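Local coordinates for G protein coupled receptor (Arabidopsis thaliana, PDB 3T33) that belongs to the zinc-binding LanC-like family, may bind abscisic acid and take part in its signaling, at residues Phe206-Leu220 with Leu248-Tyr262. Sequence-based numbering, arbitrary orientation.
Sequences FRAGRQLGNKGTCPL and LEPDEIKDVKGTLSY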
ATOM      1  N   PHE A 206      -1.187   1.282 -22.790  1.00 39.39           N
ATOM      2  CA  PHE A 206       0.042   1.112 -23.613  1.00 41.48           C
ATOM      3  C   PHE A 206       0.061   2.126 -24.761  1.00 43.07           C
ATOM      4  O   PHE A 206       1.071   2.791 -24.985  1.00 43.40           O
ATOM      5  CB  PHE A 206       0.188  -0.298 -24.146  1.00 41.66           C
ATOM      6  CG  PHE A 206       0.768  -1.233 -23.149  1.00 43.05           C
ATOM      7  CD1 PHE A 206       2.122  -1.186 -22.851  1.00 42.45           C
ATOM      8  CD2 PHE A 206      -0.041  -2.136 -22.475  1.00 42.21           C
ATOM      9  CE1 PHE A 206       2.668  -2.027 -21.902  1.00 42.23           C
ATOM     10  CE2 PHE A 206       0.496  -2.986 -21.527  1.00 43.91           C
ATOM     11  CZ  PHE A 206       1.873  -2.926 -21.239  1.00 43.53           C
ATOM     12  N   ARG A 207      -1.084   2.286 -25.430  1.00 44.98           N
ATOM     13  CA  ARG A 207      -1.233   3.333 -26.464  1.00 45.82           C
ATOM     14  C   ARG A 207      -0.727   4.718 -26.012  1.00 46.15           C
ATOM     15  O   ARG A 207       0.178   5.267 -26.639  1.00 46.53           O
ATOM     16  CB  ARG A 207      -2.665   3.379 -26.998  1.00 44.80           C
ATOM     17  CG  ARG A 207      -2.776   4.245 -28.255  1.00 46.76           C
ATOM     18  CD  ARG A 207      -4.193   4.849 -28.496  1.00 46.05           C
ATOM     19  NE  ARG A 207      -4.540   5.892 -27.526  1.00 42.33           N
ATOM     20  CZ  ARG A 207      -3.885   7.042 -27.342  1.00 44.72           C
ATOM     21  NH1 ARG A 207      -2.798   7.331 -28.058  1.00 40.99           N
ATOM     22  NH2 ARG A 207      -4.329   7.922 -26.411  1.00 44.61           N
ATOM     23  N   ALA A 208      -1.264   5.278 -24.925  1.00 46.36           N
ATOM     24  CA  ALA A 208      -0.782   6.590 -24.470  1.00 46.74           C
ATOM     25  C   ALA A 208       0.679   6.600 -23.988  1.00 47.75           C
ATOM     26  O   ALA A 208       1.426   7.598 -24.170  1.00 47.92           O
ATOM     27  CB  ALA A 208      -1.660   7.106 -23.366  1.00 47.04           C
ATOM     28  N   GLY A 209       1.076   5.525 -23.298  1.00 47.49           N
ATOM     29  CA  GLY A 209       2.421   5.448 -22.800  1.00 47.39           C
ATOM     30  C   GLY A 209       3.404   5.433 -23.958  1.00 47.81           C
ATOM     31  O   GLY A 209       4.394   6.146 -23.911  1.00 47.70           O
ATOM     32  N   ARG A 210       3.130   4.598 -24.961  1.00 48.15           N
ATOM     33  CA  ARG A 210       3.954   4.454 -26.152  1.00 49.58           C
ATOM     34  C   ARG A 210       4.003   5.745 -26.975  1.00 52.00           C
ATOM     35  O   ARG A 210       5.065   6.119 -27.427  1.00 52.00           O
ATOM     36  CB  ARG A 210       3.461   3.298 -27.020  1.00 49.17           C
ATOM     37  CG  ARG A 210       3.947   1.954 -26.580  1.00 44.52           C
ATOM     38  CD  ARG A 210       3.006   0.861 -26.979  1.00 39.90           C
ATOM     39  NE  ARG A 210       3.571  -0.453 -26.659  1.00 39.31           N
ATOM     40  CZ  ARG A 210       2.947  -1.617 -26.860  1.00 43.23           C
ATOM     41  NH1 ARG A 210       1.717  -1.649 -27.372  1.00 39.57           N
ATOM     42  NH2 ARG A 210       3.555  -2.769 -26.548  1.00 43.27           N
ATOM     43  N   GLN A 211       2.872   6.432 -27.133  1.00 55.16           N
ATOM     44  CA  GLN A 211       2.814   7.721 -27.819  1.00 57.78           C
ATOM     45  C   GLN A 211       3.681   8.775 -27.144  1.00 59.52           C
ATOM     46  O   GLN A 211       4.470   9.475 -27.816  1.00 60.63           O
ATOM     47  CB  GLN A 211       1.390   8.238 -27.870  1.00 58.35           C
ATOM     48  CG  GLN A 211       1.257   9.638 -28.506  1.00 62.78           C
ATOM     49  CD  GLN A 211       0.245  10.521 -27.775  1.00 66.10           C
ATOM     50  OE1 GLN A 211       0.632  11.456 -27.069  1.00 66.90           O
ATOM     51  NE2 GLN A 211      -1.053  10.210 -27.919  1.00 65.99           N
ATOM     52  N   LEU A 212       3.555   8.933 -25.831  1.00 60.47           N
ATOM     53  CA  LEU A 212       4.346   9.983 -25.169  1.00 61.80           C
ATOM     54  C   LEU A 212       5.807   9.546 -24.865  1.00 63.64           C
ATOM     55  O   LEU A 212       6.660  10.378 -24.524  1.00 64.38           O
ATOM     56  CB  LEU A 212       3.625  10.511 -23.924  1.00 60.82           C
ATOM     57  CG  LEU A 212       4.180  11.714 -23.180  1.00 59.57           C
ATOM     58  CD1 LEU A 212       3.767  12.970 -23.848  1.00 61.43           C
ATOM     59  CD2 LEU A 212       3.655  11.738 -21.786  1.00 58.89           C
ATOM     60  N   GLY A 213       6.088   8.250 -24.995  1.00 65.11           N
ATOM     61  CA  GLY A 213       7.415   7.708 -24.691  1.00 67.54           C
ATOM     62  C   GLY A 213       8.250   7.389 -25.931  1.00 69.09           C
ATOM     63  O   GLY A 213       7.729   7.310 -27.057  1.00 69.12           O
ATOM     64  N   ASN A 214       9.548   7.204 -25.708  1.00 70.79           N
ATOM     65  CA  ASN A 214      10.519   6.898 -26.768  1.00 72.34           C
ATOM     66  C   ASN A 214      11.206   5.566 -26.528  1.00 72.49           C
ATOM     67  O   ASN A 214      11.850   5.358 -25.494  1.00 72.36           O
ATOM     68  CB  ASN A 214      11.551   8.041 -26.950  1.00 72.92           C
ATOM     69  CG  ASN A 214      11.041   9.156 -27.887  1.00 74.45           C
ATOM     70  OD1 ASN A 214      10.996  10.335 -27.509  1.00 73.01           O
ATOM     71  ND2 ASN A 214      10.631   8.769 -29.108  1.00 74.17           N
ATOM     72  N   LYS A 215      11.038   4.671 -27.504  1.00 73.53           N
ATOM     73  CA  LYS A 215      11.666   3.341 -27.501  1.00 73.51           C
ATOM     74  C   LYS A 215      13.156   3.452 -27.151  1.00 73.36           C
ATOM     75  O   LYS A 215      13.711   2.535 -26.539  1.00 74.31           O
ATOM     76  CB  LYS A 215      11.472   2.622 -28.851  1.00 73.61           C
ATOM     77  CG  LYS A 215      10.045   2.667 -29.448  1.00 74.15           C
ATOM     78  CD  LYS A 215       9.906   1.842 -30.753  1.00 73.49           C
ATOM     79  CE  LYS A 215       8.642   2.277 -31.551  1.00 75.25           C
ATOM     80  NZ  LYS A 215       8.281   1.410 -32.733  1.00 73.01           N
ATOM     81  N   GLY A 216      13.783   4.579 -27.508  1.00 72.50           N
ATOM     82  CA  GLY A 216      15.189   4.847 -27.165  1.00 71.25           C
ATOM     83  C   GLY A 216      15.531   4.974 -25.675  1.00 70.23           C
ATOM     84  O   GLY A 216      16.589   4.495 -25.236  1.00 70.48           O
ATOM     85  N   THR A 217      14.661   5.638 -24.921  1.00 68.42           N
ATOM     86  CA  THR A 217      14.907   5.881 -23.505  1.00 65.69           C
ATOM     87  C   THR A 217      13.901   5.140 -22.634  1.00 63.69           C
ATOM     88  O   THR A 217      14.092   3.968 -22.310  1.00 63.39           O
ATOM     89  CB  THR A 217      14.852   7.383 -23.172  1.00 66.29           C
ATOM     90  OG1 THR A 217      13.677   7.962 -23.756  1.00 65.86           O
ATOM     91  CG2 THR A 217      16.083   8.095 -23.712  1.00 66.26           C
ATOM     92  N   CYS A 218      12.830   5.830 -22.255  1.00 60.44           N
ATOM     93  CA  CYS A 218      11.808   5.226 -21.413  1.00 56.70           C
ATOM     94  C   CYS A 218      10.671   4.842 -22.335  1.00 54.21           C
ATOM     95  O   CYS A 218       9.948   5.711 -22.796  1.00 54.03           O
ATOM     96  CB  CYS A 218      11.340   6.241 -20.343  1.00 57.33           C
ATOM     97  SG  CYS A 218      10.439   5.535 -18.872  1.00 56.87           S
ATOM     98  N   PRO A 219      10.490   3.540 -22.600  1.00 51.76           N
ATOM     99  CA  PRO A 219       9.505   3.168 -23.610  1.00 50.38           C
ATOM    100  C   PRO A 219       8.064   3.565 -23.309  1.00 49.85           C
ATOM    101  O   PRO A 219       7.248   3.630 -24.243  1.00 49.74           O
ATOM    102  CB  PRO A 219       9.628   1.641 -23.710  1.00 50.11           C
ATOM    103  CG  PRO A 219      10.353   1.206 -22.559  1.00 50.28           C
ATOM    104  CD  PRO A 219      11.182   2.366 -22.047  1.00 51.48           C
ATOM    105  N   LEU A 220       7.738   3.818 -22.035  1.00 48.98           N
ATOM    106  CA  LEU A 220       6.358   4.183 -21.626  1.00 47.32           C
ATOM    107  C   LEU A 220       6.452   5.442 -20.812  1.00 45.47           C
ATOM    108  O   LEU A 220       7.286   5.492 -19.913  1.00 45.41           O
ATOM    109  CB  LEU A 220       5.740   3.082 -20.772  1.00 46.89           C
ATOM    110  CG  LEU A 220       4.810   2.056 -21.394  1.00 48.16           C
ATOM    111  CD1 LEU A 220       4.857   2.037 -22.908  1.00 46.44           C
ATOM    112  CD2 LEU A 220       4.999   0.655 -20.805  1.00 43.80           C
ATOM    113  N   LEU A 248      -0.027  -9.669 -20.008  1.00 48.59           N
ATOM    114  CA  LEU A 248       0.580  -8.900 -21.090  1.00 47.95           C
ATOM    115  C   LEU A 248       0.953  -9.784 -22.273  1.00 48.72           C
ATOM    116  O   LEU A 248       1.121 -11.002 -22.128  1.00 48.44           O
ATOM    117  CB  LEU A 248       1.800  -8.107 -20.593  1.00 47.18           C
ATOM    118  CG  LEU A 248       1.623  -7.323 -19.293  1.00 43.41           C
ATOM    119  CD1 LEU A 248       2.957  -6.707 -18.818  1.00 43.67           C
ATOM    120  CD2 LEU A 248       0.594  -6.254 -19.492  1.00 38.52           C
ATOM    121  N   GLU A 249       1.051  -9.149 -23.444  1.00 49.43           N
ATOM    122  CA  GLU A 249       1.687  -9.679 -24.651  1.00 49.50           C
ATOM    123  C   GLU A 249       3.220  -9.482 -24.549  1.00 49.49           C
ATOM    124  O   GLU A 249       3.663  -8.597 -23.797  1.00 48.67           O
ATOM    125  CB  GLU A 249       1.160  -8.880 -25.868  1.00 50.17           C
ATOM    126  CG  GLU A 249      -0.313  -9.093 -26.151  1.00 53.28           C
ATOM    127  CD  GLU A 249      -0.576 -10.418 -26.849  1.00 59.98           C
ATOM    128  OE1 GLU A 249      -0.402 -10.469 -28.099  1.00 66.09           O
ATOM    129  OE2 GLU A 249      -0.961 -11.407 -26.177  1.00 58.95           O
ATOM    130  N   PRO A 250       4.040 -10.255 -25.340  1.00 49.85           N
ATOM    131  CA  PRO A 250       5.508 -10.093 -25.294  1.00 49.76           C
ATOM    132  C   PRO A 250       6.034  -8.635 -25.399  1.00 50.57           C
ATOM    133  O   PRO A 250       6.804  -8.179 -24.525  1.00 51.26           O
ATOM    134  CB  PRO A 250       5.979 -10.973 -26.454  1.00 50.09           C
ATOM    135  CG  PRO A 250       4.977 -12.108 -26.469  1.00 48.83           C
ATOM    136  CD  PRO A 250       3.660 -11.389 -26.221  1.00 49.50           C
ATOM    137  N   ASP A 251       5.595  -7.880 -26.402  1.00 51.07           N
ATOM    138  CA  ASP A 251       6.062  -6.480 -26.564  1.00 51.58           C
ATOM    139  C   ASP A 251       5.618  -5.555 -25.428  1.00 50.55           C
ATOM    140  O   ASP A 251       6.319  -4.609 -25.101  1.00 51.16           O
ATOM    141  CB  ASP A 251       5.556  -5.902 -27.885  1.00 52.75           C
ATOM    142  CG  ASP A 251       4.077  -6.116 -28.048  1.00 56.13           C
ATOM    143  OD1 ASP A 251       3.735  -7.271 -28.394  1.00 59.71           O
ATOM    144  OD2 ASP A 251       3.266  -5.172 -27.773  1.00 58.89           O
ATOM    145  N   GLU A 252       4.454  -5.824 -24.837  1.00 49.20           N
ATOM    146  CA  GLU A 252       4.032  -5.121 -23.618  1.00 48.16           C
ATOM    147  C   GLU A 252       4.969  -5.439 -22.432  1.00 47.44           C
ATOM    148  O   GLU A 252       5.355  -4.545 -21.674  1.00 46.33           O
ATOM    149  CB  GLU A 252       2.569  -5.463 -23.304  1.00 48.37           C
ATOM    150  CG  GLU A 252       1.572  -4.840 -24.315  1.00 46.98           C
ATOM    151  CD  GLU A 252       0.210  -5.501 -24.336  1.00 48.90           C
ATOM    152  OE1 GLU A 252      -0.055  -6.417 -23.527  1.00 48.71           O
ATOM    153  OE2 GLU A 252      -0.620  -5.098 -25.182  1.00 50.50           O
ATOM    154  N   ILE A 253       5.343  -6.712 -22.317  1.00 46.71           N
ATOM    155  CA  ILE A 253       6.258  -7.171 -21.307  1.00 46.58           C
ATOM    156  C   ILE A 253       7.603  -6.452 -21.482  1.00 46.42           C
ATOM    157  O   ILE A 253       8.082  -5.799 -20.534  1.00 45.78           O
ATOM    158  CB  ILE A 253       6.367  -8.729 -21.320  1.00 47.25           C
ATOM    159  CG1 ILE A 253       5.068  -9.340 -20.805  1.00 47.16           C
ATOM    160  CG2 ILE A 253       7.518  -9.183 -20.415  1.00 49.52           C
ATOM    161  CD1 ILE A 253       4.954 -10.846 -20.881  1.00 49.56           C
ATOM    162  N   LYS A 254       8.168  -6.494 -22.699  1.00 46.24           N
ATOM    163  CA  LYS A 254       9.374  -5.667 -23.029  1.00 46.52           C
ATOM    164  C   LYS A 254       9.216  -4.220 -22.636  1.00 44.85           C
ATOM    165  O   LYS A 254      10.153  -3.641 -22.108  1.00 45.11           O
ATOM    166  CB  LYS A 254       9.790  -5.709 -24.531  1.00 48.04           C
ATOM    167  CG  LYS A 254      11.164  -6.341 -24.845  1.00 53.14           C
ATOM    168  CD  LYS A 254      11.247  -6.943 -26.283  1.00 60.21           C
ATOM    169  CE  LYS A 254      10.498  -8.349 -26.410  1.00 63.27           C
ATOM    170  NZ  LYS A 254      10.900  -9.167 -27.650  1.00 62.70           N
ATOM    171  N   ASP A 255       8.056  -3.616 -22.908  1.00 43.34           N
ATOM    172  CA  ASP A 255       7.902  -2.187 -22.620  1.00 42.15           C
ATOM    173  C   ASP A 255       7.825  -1.874 -21.102  1.00 41.53           C
ATOM    174  O   ASP A 255       8.314  -0.808 -20.627  1.00 40.40           O
ATOM    175  CB  ASP A 255       6.696  -1.620 -23.357  1.00 43.26           C
ATOM    176  CG  ASP A 255       6.942  -1.415 -24.897  1.00 44.79           C
ATOM    177  OD1 ASP A 255       8.095  -1.369 -25.361  1.00 45.92           O
ATOM    178  OD2 ASP A 255       5.945  -1.276 -25.637  1.00 46.38           O
ATOM    179  N   VAL A 256       7.205  -2.801 -20.348  1.00 40.02           N
ATOM    180  CA  VAL A 256       7.138  -2.666 -18.893  1.00 39.00           C
ATOM    181  C   VAL A 256       8.535  -2.879 -18.334  1.00 38.92           C
ATOM    182  O   VAL A 256       9.038  -1.991 -17.635  1.00 38.33           O
ATOM    183  CB  VAL A 256       6.122  -3.599 -18.255  1.00 38.74           C
ATOM    184  CG1 VAL A 256       6.160  -3.454 -16.743  1.00 37.57           C
ATOM    185  CG2 VAL A 256       4.694  -3.314 -18.819  1.00 36.71           C
ATOM    186  N   LYS A 257       9.168  -4.012 -18.679  1.00 39.94           N
ATOM    187  CA  LYS A 257      10.591  -4.265 -18.300  1.00 41.40           C
ATOM    188  C   LYS A 257      11.420  -3.032 -18.629  1.00 41.10           C
ATOM    189  O   LYS A 257      12.123  -2.484 -17.765  1.00 41.05           O
ATOM    190  CB  LYS A 257      11.196  -5.494 -19.008  1.00 40.98           C
ATOM    191  CG  LYS A 257      10.786  -6.794 -18.387  1.00 43.92           C
ATOM    192  CD  LYS A 257      11.317  -7.979 -19.163  1.00 46.73           C
ATOM    193  CE  LYS A 257      10.761  -9.307 -18.632  1.00 49.59           C
ATOM    194  NZ  LYS A 257      11.120 -10.506 -19.537  1.00 51.27           N
ATOM    195  N   GLY A 258      11.246  -2.535 -19.849  1.00 41.36           N
ATOM    196  CA  GLY A 258      12.017  -1.368 -20.313  1.00 42.70           C
ATOM    197  C   GLY A 258      11.916  -0.130 -19.460  1.00 41.47           C
ATOM    198  O   GLY A 258      12.912   0.476 -19.114  1.00 41.85           O
ATOM    199  N   THR A 259      10.685   0.249 -19.132  1.00 42.68           N
ATOM    200  CA  THR A 259      10.404   1.425 -18.269  1.00 42.04           C
ATOM    201  C   THR A 259      11.020   1.236 -16.899  1.00 41.95           C
ATOM    202  O   THR A 259      11.552   2.168 -16.325  1.00 42.77           O
ATOM    203  CB  THR A 259       8.880   1.638 -18.158  1.00 42.34           C
ATOM    204  OG1 THR A 259       8.349   1.737 -19.479  1.00 43.72           O
ATOM    205  CG2 THR A 259       8.535   2.882 -17.407  1.00 38.96           C
ATOM    206  N   LEU A 260      10.958   0.013 -16.381  1.00 42.19           N
ATOM    207  CA  LEU A 260      11.555  -0.263 -15.073  1.00 42.06           C
ATOM    208  C   LEU A 260      13.104  -0.243 -15.104  1.00 42.92           C
ATOM    209  O   LEU A 260      13.708   0.369 -14.242  1.00 43.37           O
ATOM    210  CB  LEU A 260      10.990  -1.553 -14.448  1.00 41.47           C
ATOM    211  CG  LEU A 260       9.512  -1.600 -14.024  1.00 37.73           C
ATOM    212  CD1 LEU A 260       9.186  -2.953 -13.543  1.00 32.97           C
ATOM    213  CD2 LEU A 260       9.231  -0.595 -12.945  1.00 31.85           C
ATOM    214  N   SER A 261      13.738  -0.868 -16.096  1.00 43.22           N
ATOM    215  CA  SER A 261      15.189  -0.650 -16.300  1.00 44.50           C
ATOM    216  C   SER A 261      15.533   0.818 -16.376  1.00 44.35           C
ATOM    217  O   SER A 261      16.392   1.304 -15.652  1.00 45.11           O
ATOM    218  CB  SER A 261      15.666  -1.322 -17.572  1.00 43.99           C
ATOM    219  OG  SER A 261      15.269  -2.666 -17.504  1.00 45.96           O
ATOM    220  N   TYR A 262      14.850   1.539 -17.245  1.00 44.93           N
ATOM    221  CA  TYR A 262      15.111   2.963 -17.368  1.00 45.02           C
ATOM    222  C   TYR A 262      15.233   3.598 -16.004  1.00 44.58           C
ATOM    223  O   TYR A 262      16.207   4.234 -15.722  1.00 44.61           O
ATOM    224  CB  TYR A 262      13.998   3.634 -18.177  1.00 46.13           C
ATOM    225  CG  TYR A 262      14.084   5.132 -18.132  1.00 47.22           C
ATOM    226  CD1 TYR A 262      14.946   5.823 -18.994  1.00 50.52           C
ATOM    227  CD2 TYR A 262      13.342   5.854 -17.210  1.00 46.33           C
ATOM    228  CE1 TYR A 262      15.041   7.181 -18.939  1.00 50.52           C
ATOM    229  CE2 TYR A 262      13.423   7.195 -17.157  1.00 47.55           C
ATOM    230  CZ  TYR A 262      14.281   7.852 -18.017  1.00 49.91           C
ATOM    231  OH  TYR A 262      14.362   9.199 -17.947  1.00 54.77           O
TER
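Two outer helices of the alpha/alpha double barrel of a LanC-like protein meet where Phe206 and Arg210, on the last turns of helix 195-212, reach the N-terminal half of helix 250-265. Over one face of the flat, apolar Phe206 ring, Glu252 CG lies 3.5 Å from the ring centroid, 10° off the normal, a CH-pi contact; Leu248 and Val256 close on the ring's edge. Glu252 suits this place because its methylenes pack while its carboxylate lies nearly parallel to the ring, held by N-cap Glu249 N (OE1) and Arg199 (OE2).

Arg210, its chain extended from CG to NE, is long enough to bridge two acids one helical turn apart. Its NE-NH2 side grips the single oxygen Asp255 OD2, NE (2.7 Å) nearly along the C-O bond and NH2 at 3.0 Å, with guanidinium and carboxylate planes 80° apart. NH2 also reaches OD2 of Asp251 at 2.7 Å on its anti lone pair, completing a salt-bridge network.

In this all-helical fold the loop after helix 195-212 doubles back along the neighbouring helix. Pro219 presses CG and CD against the backbone there, CG 3.5 Å from Asp255 O; at Gly258, the absence of a side chain lets the ring come so near. Leu220 CB sits 3.2 Å from OG1 of Thr259, which bonds back to Asp255 O. Toward the C-terminal end of helix 250-265, chi1 of -162° places Cys218 SG obliquely to the Tyr262 ring, 4.0 Å from its centroid, while Cys218 CB lies over the face at 3.6 Å; the phenol hydroxyl bonds to Glu277.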